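Local coordinates for long form salivary protein D7L (Phlebotomus duboscqi, PDB 6MTF) that binds and sequesters cysteinyl leukotrienes and a thromboxane A2 analogue, dampening the host response while the sandfly feeds on blood, at residues A[1-6]-A[169-174]. Numbering follows the deposited sequence.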
ATOM      1  N   MET A   1       4.873 -12.580   1.577  1.00 12.23           N
ATOM      2  CA  MET A   1       6.103 -11.802   1.598  1.00 17.68           C
ATOM      3  C   MET A   1       6.077 -10.752   0.512  1.00 14.95           C
ATOM      4  O   MET A   1       5.651 -11.016  -0.604  1.00 16.07           O
ATOM      5  CB  MET A   1       7.320 -12.699   1.401  1.00 20.90           C
ATOM      6  CG  MET A   1       7.989 -13.125   2.675  1.00 32.81           C
ATOM      7  SD  MET A   1       9.291 -14.293   2.281  1.00 31.48           S
ATOM      8  CE  MET A   1       8.321 -15.731   1.833  1.00 36.80           C
ATOM      9  N   TRP A   2       6.562  -9.564   0.829  1.00 11.80           N
ATOM     10  CA  TRP A   2       6.467  -8.475  -0.126  1.00 15.99           C
ATOM     11  C   TRP A   2       7.452  -8.670  -1.267  1.00 15.21           C
ATOM     12  O   TRP A   2       8.536  -9.229  -1.090  1.00 14.43           O
ATOM     13  CB  TRP A   2       6.700  -7.147   0.584  1.00 26.58           C
ATOM     14  CG  TRP A   2       5.506  -6.793   1.378  1.00 34.66           C
ATOM     15  CD1 TRP A   2       4.923  -7.547   2.360  1.00 44.03           C
ATOM     16  CD2 TRP A   2       4.699  -5.625   1.237  1.00 26.91           C
ATOM     17  NE1 TRP A   2       3.814  -6.907   2.852  1.00 42.42           N
ATOM     18  CE2 TRP A   2       3.654  -5.723   2.180  1.00 36.06           C
ATOM     19  CE3 TRP A   2       4.763  -4.496   0.417  1.00 17.06           C
ATOM     20  CZ2 TRP A   2       2.685  -4.734   2.323  1.00 30.84           C
ATOM     21  CZ3 TRP A   2       3.796  -3.517   0.563  1.00 19.32           C
ATOM     22  CH2 TRP A   2       2.775  -3.641   1.510  1.00 25.53           C
ATOM     23  N   ARG A   3       7.044  -8.228  -2.453  1.00 13.59           N
ATOM     24  CA  ARG A   3       7.858  -8.301  -3.653  1.00 19.69           C
ATOM     25  C   ARG A   3       8.306  -6.906  -4.066  1.00 14.69           C
ATOM     26  O   ARG A   3       7.587  -5.920  -3.883  1.00 15.11           O
ATOM     27  CB  ARG A   3       7.086  -8.963  -4.795  1.00 24.35           C
ATOM     28  CG  ARG A   3       6.889 -10.449  -4.571  1.00 33.05           C
ATOM     29  CD  ARG A   3       5.964 -11.070  -5.598  1.00 35.49           C
ATOM     30  NE  ARG A   3       5.468 -12.363  -5.142  1.00 29.29           N
ATOM     31  CZ  ARG A   3       4.639 -13.127  -5.842  1.00 30.77           C
ATOM     32  NH1 ARG A   3       4.213 -12.725  -7.034  1.00 27.64           N
ATOM     33  NH2 ARG A   3       4.231 -14.289  -5.348  1.00 27.20           N
ATOM     34  N   TYR A   4       9.507  -6.836  -4.616  1.00 11.43           N
ATOM     35  CA  TYR A   4      10.119  -5.588  -5.050  1.00 12.37           C
ATOM     36  C   TYR A   4      10.687  -5.772  -6.449  1.00 13.62           C
ATOM     37  O   TYR A   4      11.138  -6.866  -6.798  1.00 12.84           O
ATOM     38  CB  TYR A   4      11.232  -5.154  -4.085  1.00 11.14           C
ATOM     39  CG  TYR A   4      10.779  -5.104  -2.639  1.00 10.54           C
ATOM     40  CD1 TYR A   4      10.189  -3.957  -2.121  1.00  9.68           C
ATOM     41  CD2 TYR A   4      10.934  -6.204  -1.796  1.00 12.14           C
ATOM     42  CE1 TYR A   4       9.765  -3.899  -0.809  1.00 13.66           C
ATOM     43  CE2 TYR A   4      10.511  -6.156  -0.479  1.00 15.37           C
ATOM     44  CZ  TYR A   4       9.928  -4.991   0.009  1.00 14.20           C
ATOM     45  OH  TYR A   4       9.495  -4.909   1.311  1.00 12.03           O
ATOM     46  N   PRO A   5      10.681  -4.720  -7.274  1.00 12.84           N
ATOM     47  CA  PRO A   5      10.213  -3.362  -6.964  1.00 10.88           C
ATOM     48  C   PRO A   5       8.685  -3.286  -6.857  1.00 14.36           C
ATOM     49  O   PRO A   5       8.004  -4.252  -7.191  1.00 11.20           O
ATOM     50  CB  PRO A   5      10.719  -2.541  -8.155  1.00 12.40           C
ATOM     51  CG  PRO A   5      10.791  -3.527  -9.282  1.00 15.53           C
ATOM     52  CD  PRO A   5      11.190  -4.839  -8.652  1.00 14.44           C
ATOM     53  N   ARG A   6       8.170  -2.162  -6.376  1.00 11.92           N
ATOM     54  CA  ARG A   6       6.732  -1.952  -6.298  1.00  9.04           C
ATOM     55  C   ARG A   6       6.206  -1.464  -7.645  1.00 14.73           C
ATOM     56  O   ARG A   6       6.830  -0.620  -8.295  1.00 11.03           O
ATOM     57  CB  ARG A   6       6.410  -0.939  -5.199  1.00  8.19           C
ATOM     58  CG  ARG A   6       7.111  -1.238  -3.859  1.00  8.78           C
ATOM     59  CD  ARG A   6       6.718  -2.595  -3.294  1.00  8.24           C
ATOM     60  NE  ARG A   6       5.289  -2.655  -2.982  1.00  7.84           N
ATOM     61  CZ  ARG A   6       4.587  -3.781  -2.878  1.00 13.02           C
ATOM     62  NH1 ARG A   6       5.180  -4.963  -3.054  1.00  8.67           N
ATOM     63  NH2 ARG A   6       3.287  -3.724  -2.590  1.00 12.34           N
ATOM     64  N   ASP A 169      -1.024 -10.529   0.578  1.00 12.74           N
ATOM     65  CA  ASP A 169      -0.144 -10.040  -0.475  1.00 16.24           C
ATOM     66  C   ASP A 169      -0.125 -11.040  -1.637  1.00 16.67           C
ATOM     67  O   ASP A 169      -0.899 -12.000  -1.679  1.00 12.39           O
ATOM     68  CB  ASP A 169       1.254  -9.739   0.090  1.00 11.78           C
ATOM     69  CG  ASP A 169       1.954 -10.970   0.641  1.00 10.91           C
ATOM     70  OD1 ASP A 169       1.523 -12.108   0.348  1.00 13.96           O
ATOM     71  OD2 ASP A 169       2.949 -10.802   1.384  1.00 13.88           O
ATOM     72  N   GLU A 170       0.766 -10.818  -2.608  1.00 19.83           N
ATOM     73  CA  GLU A 170       0.860 -11.711  -3.760  1.00 28.86           C
ATOM     74  C   GLU A 170       1.185 -13.145  -3.358  1.00 32.90           C
ATOM     75  O   GLU A 170       0.884 -14.071  -4.121  1.00 36.41           O
ATOM     76  CB  GLU A 170       1.908 -11.189  -4.746  1.00 31.31           C
ATOM     77  CG  GLU A 170       2.051  -9.670  -4.769  1.00 33.05           C
ATOM     78  CD  GLU A 170       2.969  -9.159  -3.679  1.00 43.59           C
ATOM     79  OE1 GLU A 170       3.999  -9.815  -3.434  1.00 50.56           O
ATOM     80  OE2 GLU A 170       2.657  -8.121  -3.049  1.00 45.69           O
ATOM     81  N   ASP A 171       1.767 -13.354  -2.176  1.00 27.07           N
ATOM     82  CA  ASP A 171       2.083 -14.685  -1.670  1.00 24.07           C
ATOM     83  C   ASP A 171       0.950 -15.320  -0.875  1.00 27.60           C
ATOM     84  O   ASP A 171       1.145 -16.397  -0.305  1.00 25.67           O
ATOM     85  CB  ASP A 171       3.321 -14.629  -0.779  1.00 36.58           C
ATOM     86  CG  ASP A 171       4.601 -14.711  -1.562  1.00 36.96           C
ATOM     87  OD1 ASP A 171       4.615 -15.373  -2.623  1.00 33.57           O
ATOM     88  OD2 ASP A 171       5.592 -14.113  -1.104  1.00 38.43           O
ATOM     89  N   ASN A 172      -0.216 -14.683  -0.804  1.00 20.17           N
ATOM     90  CA  ASN A 172      -1.283 -15.125   0.087  1.00 16.08           C
ATOM     91  C   ASN A 172      -0.808 -15.171   1.540  1.00 18.18           C
ATOM     92  O   ASN A 172      -1.214 -16.031   2.323  1.00 20.61           O
ATOM     93  CB  ASN A 172      -1.859 -16.477  -0.352  1.00 23.29           C
ATOM     94  CG  ASN A 172      -2.831 -16.342  -1.514  1.00 24.42           C
ATOM     95  OD1 ASN A 172      -3.792 -15.577  -1.442  1.00 25.13           O
ATOM     96  ND2 ASN A 172      -2.579 -17.077  -2.597  1.00 17.81           N
ATOM     97  N   GLU A 173       0.049 -14.265   1.890  1.00 16.53           N
ATOM     98  CA  GLU A 173       0.424 -14.015   3.270  1.00 18.58           C
ATOM     99  C   GLU A 173      -0.363 -12.822   3.785  1.00 13.69           C
ATOM    100  O   GLU A 173      -0.463 -11.813   3.071  1.00 11.92           O
ATOM    101  CB  GLU A 173       1.916 -13.736   3.354  1.00 20.15           C
ATOM    102  CG  GLU A 173       2.496 -13.647   4.737  1.00 32.16           C
ATOM    103  CD  GLU A 173       4.000 -13.443   4.679  1.00 42.69           C
ATOM    104  OE1 GLU A 173       4.639 -14.048   3.786  1.00 41.95           O
ATOM    105  OE2 GLU A 173       4.535 -12.677   5.508  1.00 43.95           O
ATOM    106  N   PRO A 174      -0.952 -12.882   4.982  1.00 10.89           N
ATOM    107  CA  PRO A 174      -1.725 -11.733   5.467  1.00 10.25           C
ATOM    108  C   PRO A 174      -0.852 -10.495   5.612  1.00 10.44           C
ATOM    109  O   PRO A 174       0.336 -10.570   5.939  1.00 12.12           O
ATOM    110  CB  PRO A 174      -2.262 -12.204   6.823  1.00 10.79           C
ATOM    111  CG  PRO A 174      -2.189 -13.722   6.766  1.00 11.62           C
ATOM    112  CD  PRO A 174      -0.979 -14.012   5.926  1.00 11.63           C
TER
HETATM  113  O   HOH W   1       6.931 -13.052  -2.822  1.00 36.37           O
HETATM  114  O   HOH W   2       1.920  -5.802  -0.601  1.00 23.67           O
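The salt-bridge network that pins the chain's amino terminus to an acidic loop starts at Met1 N, which bonds to three carboxylates of 169-174. Met1 N lies 2.6 Å from Asp169 OD2, met on the syn side. Glu173 OE1, 2.7 Å from Met1 N, is approached from above its carboxylate plane. The third, longer bond, 3.2 Å from Met1 N to Asp171 OD2, uses the anti lone pair. Such a cluster would probably keep the terminal amine protonated. With CG anti to the backbone N (chi1 -172°) and the chain extended beyond it, Glu173 brings OE1 to the amine.

Arg3 supplies the second cationic centre. Its NH2 bonds to Asp171 OD1 at 3.0 Å with an N-H...O angle of 163°, while Glu170 CB packs over the centre of one guanidinium face. Glu170 OE1, 3.4 Å from Arg3 NE, lies well out of the guanidinium plane, so that salt bridge is electrostatic alone. Water 1 accepts from Arg3 NE. Within the irregular N-terminal segment, Arg6 NH1 donates to Arg3 O (2.7 Å) in the carbonyl plane, and Trp2 CE3 lies over the centre of one Arg6 guanidinium face.

On the acidic side, Asp169 OD1 accepts from Asp171 N and Glu173 N on opposite faces of its plane, fixing the carboxylate's rotation and leaving OD2 to take the amine. Beyond the contact, Asn172 and Pro174 rest on helix 203-216, and Tyr4 and Pro5 on helix 65-74. Residues 169-172 form a type I beta turn, with Asp169 OD1 accepting from Asp171 N as an Asx turn, and the network ties the segment before helix 8-21 to the C-terminal half of this two-part D7 fold.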